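Local structure of cellobiose 2-epimerase (Spirochaeta thermophila DSM 6192, 5ZIG) at residues Glu140-Thr143 against Leu144-Thr148; Thr208-Pro211 against Arg212-Glu215; Phe149-Leu152 against Glu153-Arg157; Tyr87-Thr91 against His92-Asp96; Leu260-Glu263 against Ser264-Leu268. The protein probably catalyses the reversible epimerisation of cellobiose to 4-O-beta-D-glucopyranosyl-D-mannose. One frame throughout, in Å; residues are numbered along the deposited sequence.

Interaction 1 of 5, residues Glu140-Thr143 against Leu144-Thr148; sequences EALT and LAWET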
# COMPACT_ATOMS: atom_id res chain seq x y z
N GLU A 140 4.47 -10.31 -21.40
CA GLU A 140 3.12 -10.80 -21.11
C GLU A 140 2.56 -10.19 -19.82
O GLU A 140 1.35 -9.94 -19.74
CB GLU A 140 3.14 -12.33 -21.03
CG GLU A 140 1.99 -12.94 -20.26
CD GLU A 140 2.24 -14.39 -19.90
OE1 GLU A 140 2.30 -15.22 -20.82
OE2 GLU A 140 2.38 -14.69 -18.69
N ALA A 141 3.42 -9.92 -18.83
CA ALA A 141 2.98 -9.29 -17.59
C ALA A 141 2.36 -7.92 -17.85
O ALA A 141 1.36 -7.56 -17.21
CB ALA A 141 4.14 -9.17 -16.60
N LEU A 142 2.96 -7.13 -18.75
CA LEU A 142 2.38 -5.83 -19.07
C LEU A 142 1.06 -5.98 -19.83
O LEU A 142 0.11 -5.23 -19.58
CB LEU A 142 3.37 -4.97 -19.86
CG LEU A 142 3.03 -3.47 -19.97
CD1 LEU A 142 3.16 -2.78 -18.61
CD2 LEU A 142 3.91 -2.78 -21.00
N THR A 143 0.98 -6.94 -20.74
CA THR A 143 -0.30 -7.16 -21.42
C THR A 143 -1.40 -7.52 -20.43
O THR A 143 -2.53 -7.03 -20.54
CB THR A 143 -0.13 -8.23 -22.50
OG1 THR A 143 0.78 -7.74 -23.49
CG2 THR A 143 -1.46 -8.55 -23.16
N LEU A 144 -1.07 -8.33 -19.42
CA LEU A 144 -2.06 -8.68 -18.41
C LEU A 144 -2.45 -7.47 -17.57
O LEU A 144 -3.62 -7.30 -17.22
CB LEU A 144 -1.55 -9.82 -17.54
CG LEU A 144 -1.78 -11.18 -18.20
CD1 LEU A 144 -0.91 -12.25 -17.56
CD2 LEU A 144 -3.24 -11.54 -18.06
N ALA A 145 -1.49 -6.62 -17.22
CA ALA A 145 -1.86 -5.41 -16.49
C ALA A 145 -2.81 -4.56 -17.32
O ALA A 145 -3.74 -3.95 -16.79
CB ALA A 145 -0.61 -4.63 -16.10
N TRP A 146 -2.62 -4.55 -18.65
CA TRP A 146 -3.46 -3.74 -19.52
C TRP A 146 -4.86 -4.31 -19.64
O TRP A 146 -5.85 -3.55 -19.67
CB TRP A 146 -2.82 -3.64 -20.90
CG TRP A 146 -1.83 -2.54 -21.04
CD1 TRP A 146 -0.54 -2.65 -21.47
CD2 TRP A 146 -2.03 -1.15 -20.73
NE1 TRP A 146 0.07 -1.41 -21.47
CE2 TRP A 146 -0.83 -0.48 -21.01
CE3 TRP A 146 -3.12 -0.42 -20.25
CZ2 TRP A 146 -0.69 0.88 -20.83
CZ3 TRP A 146 -2.97 0.93 -20.07
CH2 TRP A 146 -1.76 1.57 -20.36
N GLU A 147 -4.97 -5.64 -19.73
CA GLU A 147 -6.27 -6.29 -19.72
C GLU A 147 -7.04 -5.96 -18.44
O GLU A 147 -8.24 -5.68 -18.47
CB GLU A 147 -6.09 -7.80 -19.85
CG GLU A 147 -7.38 -8.59 -20.13
CD GLU A 147 -7.17 -10.10 -20.11
OE1 GLU A 147 -6.68 -10.65 -19.09
OE2 GLU A 147 -7.47 -10.74 -21.12
N THR A 148 -6.35 -5.97 -17.30
CA THR A 148 -7.03 -5.75 -16.03
C THR A 148 -7.46 -4.28 -15.89
O THR A 148 -8.59 -4.01 -15.48
CB THR A 148 -6.10 -6.18 -14.88
OG1 THR A 148 -5.51 -7.46 -15.19
CG2 THR A 148 -6.86 -6.28 -13.57

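Interaction 2 of 5, residues Thr208-Pro211 against Arg212-Glu215; sequences TKEP and RVRE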
# COMPACT_ATOMS: atom_id res chain seq x y z
N THR A 208 4.41 3.26 -18.53
CA THR A 208 3.99 3.30 -19.93
C THR A 208 3.70 4.69 -20.50
O THR A 208 3.72 4.85 -21.72
CB THR A 208 2.72 2.46 -20.15
OG1 THR A 208 1.62 3.08 -19.47
CG2 THR A 208 2.88 1.03 -19.65
N LYS A 209 3.40 5.69 -19.66
CA LYS A 209 3.07 7.04 -20.13
C LYS A 209 1.87 7.03 -21.08
O LYS A 209 1.73 7.89 -21.95
CB LYS A 209 4.27 7.71 -20.81
CG LYS A 209 5.22 8.42 -19.85
CD LYS A 209 6.14 7.43 -19.16
CE LYS A 209 6.86 6.53 -20.17
NZ LYS A 209 7.85 5.59 -19.53
N GLU A 210 1.00 6.04 -20.91
CA GLU A 210 -0.19 5.98 -21.72
C GLU A 210 -1.16 7.05 -21.22
O GLU A 210 -1.42 7.12 -20.01
CB GLU A 210 -0.79 4.57 -21.67
CG GLU A 210 -2.17 4.40 -22.32
CD GLU A 210 -2.25 4.96 -23.74
OE1 GLU A 210 -1.39 4.59 -24.57
OE2 GLU A 210 -3.18 5.76 -24.00
N PRO A 211 -1.62 7.96 -22.09
CA PRO A 211 -2.50 9.05 -21.62
C PRO A 211 -3.82 8.58 -21.02
O PRO A 211 -4.43 9.32 -20.23
CB PRO A 211 -2.72 9.89 -22.89
CG PRO A 211 -1.52 9.62 -23.74
CD PRO A 211 -1.15 8.17 -23.47
N ARG A 212 -4.31 7.39 -21.37
CA ARG A 212 -5.57 6.93 -20.80
C ARG A 212 -5.42 6.66 -19.31
O ARG A 212 -6.33 6.93 -18.52
CB ARG A 212 -6.06 5.68 -21.54
CG ARG A 212 -6.48 5.96 -22.97
CD ARG A 212 -7.59 5.04 -23.45
NE ARG A 212 -8.53 4.71 -22.38
CZ ARG A 212 -8.60 3.52 -21.79
NH1 ARG A 212 -7.79 2.54 -22.15
NH2 ARG A 212 -9.49 3.31 -20.82
N VAL A 213 -4.25 6.18 -18.89
CA VAL A 213 -3.99 6.07 -17.46
C VAL A 213 -3.99 7.45 -16.81
O VAL A 213 -4.60 7.65 -15.75
CB VAL A 213 -2.67 5.33 -17.21
CG1 VAL A 213 -2.66 4.75 -15.76
CG2 VAL A 213 -2.53 4.24 -18.22
N ARG A 214 -3.32 8.43 -17.44
CA ARG A 214 -3.21 9.75 -16.82
C ARG A 214 -4.59 10.37 -16.65
O ARG A 214 -4.86 11.05 -15.65
CB ARG A 214 -2.32 10.69 -17.63
CG ARG A 214 -2.62 12.18 -17.37
CD ARG A 214 -2.15 13.13 -18.46
NE ARG A 214 -0.87 13.73 -18.12
CZ ARG A 214 0.26 13.52 -18.78
NH1 ARG A 214 0.27 12.72 -19.84
NH2 ARG A 214 1.39 14.11 -18.39
N GLU A 215 -5.47 10.13 -17.62
CA GLU A 215 -6.82 10.66 -17.54
C GLU A 215 -7.61 9.99 -16.40
O GLU A 215 -8.33 10.67 -15.67
CB GLU A 215 -7.52 10.49 -18.89
CG GLU A 215 -6.91 11.44 -19.94
CD GLU A 215 -7.35 11.19 -21.38
OE1 GLU A 215 -8.06 10.18 -21.64
OE2 GLU A 215 -6.98 12.00 -22.25

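Interaction 3 of 5, residues Phe149-Leu152 against Glu153-Arg157; sequences FDLL and EDRGR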
# COMPACT_ATOMS: atom_id res chain seq x y z
N PHE A 149 -6.54 -3.35 -16.20
CA PHE A 149 -6.90 -1.93 -16.34
C PHE A 149 -8.16 -1.76 -17.17
O PHE A 149 -9.11 -1.07 -16.77
CB PHE A 149 -5.73 -1.18 -17.00
CG PHE A 149 -6.01 0.28 -17.31
CD1 PHE A 149 -5.98 1.25 -16.31
CD2 PHE A 149 -6.34 0.67 -18.60
CE1 PHE A 149 -6.21 2.60 -16.60
CE2 PHE A 149 -6.59 2.02 -18.89
CZ PHE A 149 -6.52 2.98 -17.89
N ASP A 150 -8.21 -2.41 -18.34
CA ASP A 150 -9.39 -2.26 -19.20
C ASP A 150 -10.65 -2.71 -18.48
O ASP A 150 -11.71 -2.10 -18.66
CB ASP A 150 -9.19 -3.03 -20.51
CG ASP A 150 -8.36 -2.25 -21.51
OD1 ASP A 150 -8.21 -1.03 -21.30
OD2 ASP A 150 -7.86 -2.85 -22.48
N LEU A 151 -10.55 -3.75 -17.64
CA LEU A 151 -11.73 -4.22 -16.92
C LEU A 151 -12.14 -3.21 -15.85
O LEU A 151 -13.34 -2.93 -15.68
CB LEU A 151 -11.46 -5.57 -16.26
CG LEU A 151 -11.46 -6.84 -17.12
CD1 LEU A 151 -10.97 -8.00 -16.26
CD2 LEU A 151 -12.85 -7.12 -17.68
N LEU A 152 -11.15 -2.72 -15.09
CA LEU A 152 -11.40 -1.69 -14.10
C LEU A 152 -12.11 -0.48 -14.70
O LEU A 152 -13.01 0.10 -14.08
CB LEU A 152 -10.07 -1.27 -13.46
CG LEU A 152 -9.50 -2.08 -12.29
CD1 LEU A 152 -9.77 -3.58 -12.41
CD2 LEU A 152 -8.00 -1.82 -12.16
N GLU A 153 -11.72 -0.08 -15.91
CA GLU A 153 -12.37 1.06 -16.54
C GLU A 153 -13.69 0.63 -17.16
O GLU A 153 -14.73 1.27 -16.95
CB GLU A 153 -11.44 1.71 -17.57
CG GLU A 153 -10.12 2.22 -16.99
CD GLU A 153 -10.32 3.30 -15.95
OE1 GLU A 153 -10.88 4.37 -16.29
OE2 GLU A 153 -9.92 3.06 -14.78
N ASP A 154 -13.70 -0.48 -17.90
CA ASP A 154 -14.90 -0.83 -18.65
C ASP A 154 -16.02 -1.36 -17.74
O ASP A 154 -17.18 -0.96 -17.89
CB ASP A 154 -14.55 -1.82 -19.77
CG ASP A 154 -13.53 -1.24 -20.77
OD1 ASP A 154 -12.87 -2.03 -21.50
OD2 ASP A 154 -13.37 -0.00 -20.82
N ARG A 155 -15.69 -2.23 -16.79
CA ARG A 155 -16.70 -2.74 -15.86
C ARG A 155 -16.69 -2.03 -14.51
O ARG A 155 -17.76 -1.89 -13.91
CB ARG A 155 -16.51 -4.25 -15.62
CG ARG A 155 -16.41 -5.12 -16.88
CD ARG A 155 -17.68 -5.07 -17.73
NE ARG A 155 -18.86 -5.49 -16.98
CZ ARG A 155 -19.91 -4.71 -16.76
NH1 ARG A 155 -19.93 -3.47 -17.23
NH2 ARG A 155 -20.95 -5.16 -16.07
N GLY A 156 -15.53 -1.58 -14.03
CA GLY A 156 -15.46 -1.05 -12.68
C GLY A 156 -15.97 0.37 -12.52
O GLY A 156 -16.51 0.72 -11.46
N ARG A 157 -15.84 1.20 -13.55
CA ARG A 157 -16.16 2.61 -13.41
C ARG A 157 -17.67 2.82 -13.33
O ARG A 157 -18.43 2.32 -14.17
CB ARG A 157 -15.59 3.42 -14.56
CG ARG A 157 -14.17 3.92 -14.32
CD ARG A 157 -14.08 5.11 -13.33
NE ARG A 157 -15.22 6.03 -13.37
CZ ARG A 157 -15.34 7.06 -14.20
NH1 ARG A 157 -14.40 7.34 -15.09
NH2 ARG A 157 -16.42 7.83 -14.12

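Interaction 4 of 5, residues Tyr87-Thr91 against His92-Asp96; sequences YRFLT and HALYD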
# COMPACT_ATOMS: atom_id res chain seq x y z
N TYR A 87 4.95 -14.50 -9.77
CA TYR A 87 4.28 -14.16 -11.02
C TYR A 87 3.55 -15.37 -11.60
O TYR A 87 2.37 -15.28 -11.94
CB TYR A 87 5.29 -13.60 -12.02
CG TYR A 87 4.73 -13.35 -13.41
CD1 TYR A 87 3.88 -12.28 -13.66
CD2 TYR A 87 5.06 -14.19 -14.46
CE1 TYR A 87 3.39 -12.06 -14.92
CE2 TYR A 87 4.57 -13.99 -15.72
CZ TYR A 87 3.74 -12.92 -15.95
OH TYR A 87 3.26 -12.72 -17.21
N ARG A 88 4.24 -16.51 -11.70
CA ARG A 88 3.63 -17.72 -12.23
C ARG A 88 2.39 -18.11 -11.44
O ARG A 88 1.38 -18.52 -12.03
CB ARG A 88 4.65 -18.87 -12.22
CG ARG A 88 5.82 -18.67 -13.17
CD ARG A 88 6.71 -19.92 -13.21
NE ARG A 88 7.31 -20.19 -11.90
CZ ARG A 88 8.53 -19.81 -11.54
NH1 ARG A 88 9.29 -19.13 -12.39
NH2 ARG A 88 9.00 -20.10 -10.34
N PHE A 89 2.44 -17.99 -10.11
CA PHE A 89 1.28 -18.31 -9.29
C PHE A 89 0.17 -17.30 -9.48
O PHE A 89 -1.02 -17.66 -9.46
CB PHE A 89 1.65 -18.39 -7.81
CG PHE A 89 0.61 -19.09 -6.97
CD1 PHE A 89 0.51 -20.48 -6.98
CD2 PHE A 89 -0.27 -18.36 -6.20
CE1 PHE A 89 -0.47 -21.14 -6.22
CE2 PHE A 89 -1.25 -19.00 -5.43
CZ PHE A 89 -1.35 -20.40 -5.45
N LEU A 90 0.53 -16.03 -9.65
CA LEU A 90 -0.47 -15.01 -9.94
C LEU A 90 -1.18 -15.29 -11.26
O LEU A 90 -2.40 -15.10 -11.37
CB LEU A 90 0.19 -13.63 -9.98
CG LEU A 90 -0.79 -12.52 -10.33
CD1 LEU A 90 -1.80 -12.34 -9.21
CD2 LEU A 90 -0.00 -11.23 -10.65
N THR A 91 -0.45 -15.74 -12.27
CA THR A 91 -1.04 -15.80 -13.59
C THR A 91 -1.56 -17.17 -13.98
O THR A 91 -2.26 -17.28 -14.98
CB THR A 91 -0.04 -15.32 -14.65
OG1 THR A 91 1.16 -16.10 -14.60
CG2 THR A 91 0.28 -13.86 -14.43
N HIS A 92 -1.24 -18.22 -13.20
CA HIS A 92 -1.73 -19.56 -13.46
C HIS A 92 -2.76 -20.04 -12.44
O HIS A 92 -3.50 -20.97 -12.74
CB HIS A 92 -0.58 -20.57 -13.47
CG HIS A 92 0.39 -20.38 -14.59
ND1 HIS A 92 0.99 -19.17 -14.86
CD2 HIS A 92 0.87 -21.26 -15.51
CE1 HIS A 92 1.79 -19.31 -15.90
NE2 HIS A 92 1.74 -20.56 -16.31
N ALA A 93 -2.78 -19.45 -11.24
CA ALA A 93 -3.76 -19.81 -10.22
C ALA A 93 -4.78 -18.70 -9.98
O ALA A 93 -5.98 -18.92 -10.14
CB ALA A 93 -3.06 -20.19 -8.91
N LEU A 94 -4.32 -17.48 -9.64
CA LEU A 94 -5.26 -16.41 -9.31
C LEU A 94 -5.94 -15.81 -10.54
O LEU A 94 -7.02 -15.21 -10.42
CB LEU A 94 -4.53 -15.33 -8.51
CG LEU A 94 -4.17 -15.83 -7.10
CD1 LEU A 94 -2.87 -15.20 -6.56
CD2 LEU A 94 -5.34 -15.65 -6.10
N TYR A 95 -5.35 -15.97 -11.71
CA TYR A 95 -5.93 -15.43 -12.94
C TYR A 95 -7.15 -16.26 -13.38
O TYR A 95 -7.11 -17.49 -13.41
CB TYR A 95 -4.85 -15.42 -14.02
CG TYR A 95 -5.26 -14.77 -15.32
CD1 TYR A 95 -5.69 -13.46 -15.34
CD2 TYR A 95 -5.23 -15.48 -16.51
CE1 TYR A 95 -6.07 -12.86 -16.55
CE2 TYR A 95 -5.60 -14.91 -17.70
CZ TYR A 95 -6.02 -13.60 -17.72
OH TYR A 95 -6.39 -13.04 -18.92
N ASP A 96 -8.24 -15.56 -13.71
CA ASP A 96 -9.47 -16.18 -14.21
C ASP A 96 -9.34 -16.24 -15.73
O ASP A 96 -9.58 -15.26 -16.43
CB ASP A 96 -10.70 -15.39 -13.75
CG ASP A 96 -12.05 -16.00 -14.24
OD1 ASP A 96 -13.14 -15.51 -13.87
OD2 ASP A 96 -12.01 -16.96 -15.02

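Interaction 5 of 5, residues Leu260-Glu263 against Ser264-Leu268; sequences LLTE and SVELL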
# COMPACT_ATOMS: atom_id res chain seq x y z
N LEU A 260 0.95 9.15 -1.63
CA LEU A 260 0.42 8.58 -2.87
C LEU A 260 -0.24 9.65 -3.73
O LEU A 260 -0.09 9.66 -4.96
CB LEU A 260 -0.55 7.44 -2.59
CG LEU A 260 0.14 6.12 -2.23
CD1 LEU A 260 -0.85 5.07 -1.82
CD2 LEU A 260 0.99 5.66 -3.41
N LEU A 261 -0.99 10.56 -3.10
CA LEU A 261 -1.60 11.65 -3.85
C LEU A 261 -0.52 12.53 -4.47
O LEU A 261 -0.61 12.91 -5.65
CB LEU A 261 -2.51 12.48 -2.95
CG LEU A 261 -3.99 12.13 -2.80
CD1 LEU A 261 -4.22 10.69 -2.45
CD2 LEU A 261 -4.58 13.02 -1.73
N THR A 262 0.52 12.85 -3.69
CA THR A 262 1.66 13.61 -4.19
C THR A 262 2.28 12.95 -5.42
O THR A 262 2.51 13.61 -6.43
CB THR A 262 2.72 13.80 -3.08
OG1 THR A 262 2.22 14.69 -2.06
CG2 THR A 262 4.00 14.35 -3.68
N GLU A 263 2.50 11.62 -5.36
CA GLU A 263 3.10 10.95 -6.52
C GLU A 263 2.29 11.17 -7.79
O GLU A 263 2.84 11.46 -8.85
CB GLU A 263 3.22 9.45 -6.27
CG GLU A 263 4.05 8.74 -7.29
CD GLU A 263 3.80 7.26 -7.32
OE1 GLU A 263 2.78 6.79 -6.76
OE2 GLU A 263 4.65 6.54 -7.88
N SER A 264 0.96 11.02 -7.69
CA SER A 264 0.13 11.12 -8.89
C SER A 264 0.12 12.54 -9.45
O SER A 264 0.22 12.74 -10.67
CB SER A 264 -1.28 10.64 -8.58
OG SER A 264 -1.85 11.39 -7.51
N VAL A 265 -0.01 13.55 -8.58
CA VAL A 265 -0.06 14.95 -9.04
C VAL A 265 1.32 15.41 -9.51
O VAL A 265 1.42 16.29 -10.39
CB VAL A 265 -0.65 15.86 -7.95
CG1 VAL A 265 -0.59 17.37 -8.35
CG2 VAL A 265 -2.08 15.50 -7.68
N GLU A 266 2.39 14.82 -8.99
CA GLU A 266 3.71 15.06 -9.56
C GLU A 266 3.84 14.42 -10.95
O GLU A 266 4.36 15.05 -11.88
CB GLU A 266 4.80 14.53 -8.61
CG GLU A 266 6.21 14.92 -9.04
CD GLU A 266 7.19 14.98 -7.87
OE1 GLU A 266 8.40 15.16 -8.12
OE2 GLU A 266 6.76 14.86 -6.70
N LEU A 267 3.36 13.19 -11.11
CA LEU A 267 3.39 12.59 -12.44
C LEU A 267 2.57 13.40 -13.44
O LEU A 267 2.88 13.42 -14.63
CB LEU A 267 2.89 11.15 -12.39
CG LEU A 267 3.85 10.11 -11.82
CD1 LEU A 267 3.10 8.81 -11.60
CD2 LEU A 267 5.05 9.92 -12.75
N LEU A 268 1.52 14.08 -12.97
CA LEU A 268 0.67 14.83 -13.89
C LEU A 268 1.27 16.20 -14.22
O LEU A 268 1.30 16.61 -15.39
CB LEU A 268 -0.74 14.97 -13.30
CG LEU A 268 -1.85 14.00 -13.72
CD1 LEU A 268 -1.40 12.56 -13.68
CD2 LEU A 268 -3.00 14.18 -12.78

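Interaction 1 of 5, residues Glu140-Thr143 against Leu144-Thr148
Trp146 lies alongside Leu142, one turn further on in helix 139-156, and the two side chains point the same way. The side chain starts at CB, which is 3.4 Å from Thr143 O of the preceding turn. Its CG stands anti to the carbonyl carbon (chi1 -86°), a setting that turns the ring back over that turn rather than onward along the helix. CD1 therefore comes to 3.3 Å from Leu142 O, an oblique approach. Further out, NE1 is 3.9 Å from Leu142 CG, so the branched leucine is pressed against the pyrrole part of the indole. The six-membered ring goes on to Leu204 and Thr208 of helix 191-208 and to Glu210. A large flat side chain suits this place because one part of it can lie on its own helix while the rest bridges to a neighbour.

Beneath these side chains runs a regular ladder of alpha-helical bonds, among them Trp146 N to Leu142 O at 3.0 Å and Glu147 N to Thr143 O at 2.9 Å. Glu140 and Leu144 also lie side by side, with Glu140 CG 4.0 Å from Leu144 CD1; the carboxylate of Glu140 is bonded to Tyr87. Leu144 O takes both Thr148 N and Thr148 OG1, the latter at 2.8 Å, from opposite faces of its plane, so the threonine hydroxyl is satisfied by its own helix.

Around this turn, Trp146 and Leu142 face helix 191-208, Ala141 and Thr148 touch helix 119-136, and Leu144 meets Thr91 of helix 77-94.

Interaction 2 of 5, residues Thr208-Pro211 against Arg212-Glu215
Glu210 reaches forward to Arg212 as the N-cap of helix 211-228, at the short turn that joins this helix to helix 191-208 in a helical hairpin. Thr208 comes first: its OG1, bonded to Leu204 O, also receives a weak bond from Glu210 N, and thus ties the end of one helix to the start of the next. Lys209 then takes a positive phi (58°), which breaks the first helix and turns the chain.

Glu210 follows, its chain bent at chi2 (51°) so that the carboxylate turns toward the opening N-H groups of the new helix. OE2 accepts from Arg212 N at 3.3 Å, on the anti side, 23° out of the carboxylate plane, and stands 3.5 Å from Arg212 CG. A long acceptor can thus answer a backbone N-H that has no preceding turn to bond to. Beneath, Glu210 CB rests against Val213 CG2 at 3.9 Å, the two side chains crossing at about a right angle, while Glu210 O takes weak bonds from Val213 N and Arg214 N.

Pro211 fits the first turn because it has no N-H needing a partner. Its O accepts from Glu215 N at 2.9 Å, and Glu215 CG lies 3.3 Å from that same oxygen.

Interaction 3 of 5, residues Phe149-Leu152 against Glu153-Arg157
Phe149 and Glu153 make the aromatic part of this contact, one turn apart near the end of helix 139-156. Glu153 CG sits over one face of the Phe149 ring, 3.9 Å from its centroid and displaced toward the rim, in a CH-pi contact. The bend of the glutamate at chi2 (-62°) brings the carboxylate round beside the ring, and its plane is 15° from that of the ring. Phenylalanine offers a flat surface that the CG methylene of the acid can cover before the charged end begins.

Among the backbone bonds, Glu153 N to Phe149 O and Asp154 N to Asp150 O keep the alpha-helical spacing. Leu151 O then receives two donors, Arg155 N at 2.7 Å and Gly156 N at 3.1 Å, the second in the carbonyl plane. The bond to Gly156 spans five residues and marks a wider pi-type turn. Glycine suits that turn, since a CB on Gly156 would run into Leu152 O.

Apolar packing is lighter: Leu151 CD2 lies 4.2 Å from Arg155 CG, while the arginine head goes on to Trp172 O.

Acceptors also face each other. Asp154 OD1 is 3.1 Å from Asp150 O, and the two carboxylates are near without touching, Asp154 OD1 lying 4.8 Å from Asp150 OD1; Asp154 is exposed, so solvent can probably screen the repulsion. The buried Glu153 is treated differently: its OE2 is bonded by the hydroxyls of Tyr164 and Tyr201, which probably offset much of the cost of placing an acid beside an aromatic ring.

Interaction 4 of 5, residues Tyr87-Thr91 against His92-Asp96
Ala93 CB is a small bump set squarely over the Phe89 ring, 3.8 Å from the ring centroid and 11° off its normal. Four residues on from the phenylalanine, this methyl rests on the face. Beside it the ring meets a second projection, Leu94 CD1, which comes obliquely to 4.1 Å from Phe89 CD2. That same methyl also touches Leu90 CD1 at 4.0 Å, and the two leucines cross at about a right angle. Leu94 thus fills the notch between Phe89 and Leu90, helped by Leu90 CG standing anti to the backbone N (chi1 178°). Replacing Phe89 by an alanine would probably leave the Ala93 methyl and one flank of Leu94 without their covering surface and open a gap in this buried layer.

The fit goes with a widening of helix 77-94 into a pi-type turn: Phe89 O accepts from Ala93 N at 3.1 Å, from above the carbonyl plane, and more weakly from Leu94 N, which brings two successive residues against one ring.

On another side of the helix, Thr91 OG1 lies in the plane of the His92 imidazole, at its edge, and shares a hydrogen bond with ND1 at 3.1 Å; either could be the donor. Next to this, Tyr95 CB nestles against Thr91 O at 3.3 Å, and the phenol swings away to bond Glu147 through its OH.

Interaction 5 of 5, residues Leu260-Glu263 against Ser264-Leu268
Leu261 O is gripped twice, by Ser264 OG at 2.7 Å and by Val265 N at 3.1 Å. The backbone donor arrives close to the direction of the carbonyl bond, with a C=O...N angle of 164°, whereas the hydroxyl comes in from well off that line, at 121°, leaving room for both. Ser264 reaches it because OG lies between its backbone N and carbonyl carbon (chi1 57°), turned back over the preceding turn. Serine suits this spot: it is small enough to sit against Leu198, Ser202 and Met217 of two adjoining helices, and its one polar atom is paid for within helix 251-269. With an alanine in place of Ser264, Leu261 O would probably keep a single one of these two donors, and a small gap would open where the hydroxyl had been.

The remaining ladder is alpha-helical, with Glu266 N to Thr262 O at 2.8 Å and Leu267 N to Glu263 O at 2.9 Å. Leu267 CG leans over that last carbonyl, 3.4 Å from Glu263 O. Outward, Glu266 stays extended and passes its OE2 4.1 Å from Thr262 CG2, a loose contact between methyl and acid. Thr262 OG1 is bonded to Thr258 O and to Asn327.

The polar ends of Thr262, Glu263 and Ser264 each have a partner: Glu263 OE2 forms a salt bridge with Arg206, which is likely to stabilise its negative charge, and the Ser264 hydroxyl is satisfied by a carbonyl of its own helix.

In the fold
Along the chain the order is interaction 4, 1, 3, 2, 5, all within an (alpha/alpha)6 barrel, the fold of this family. Interactions 1 and 3 occupy successive parts of helix 139-156, their centres 13 Å apart. Interaction 4, on helix 77-94, flanks interaction 1, their centres 12 Å apart, and is joined to it through two tyrosine-glutamate pairs. Interaction 2 packs against Trp146, with Trp146 CH2 3.5 Å from Val213 CG2, and against Phe149; it also meets interaction 5, Arg214 CG lying 3.9 Å from Leu268 CD1. The series thus links neighbouring helical hairpins, while interactions 4 and 5 stay 30 Å apart, centre to centre.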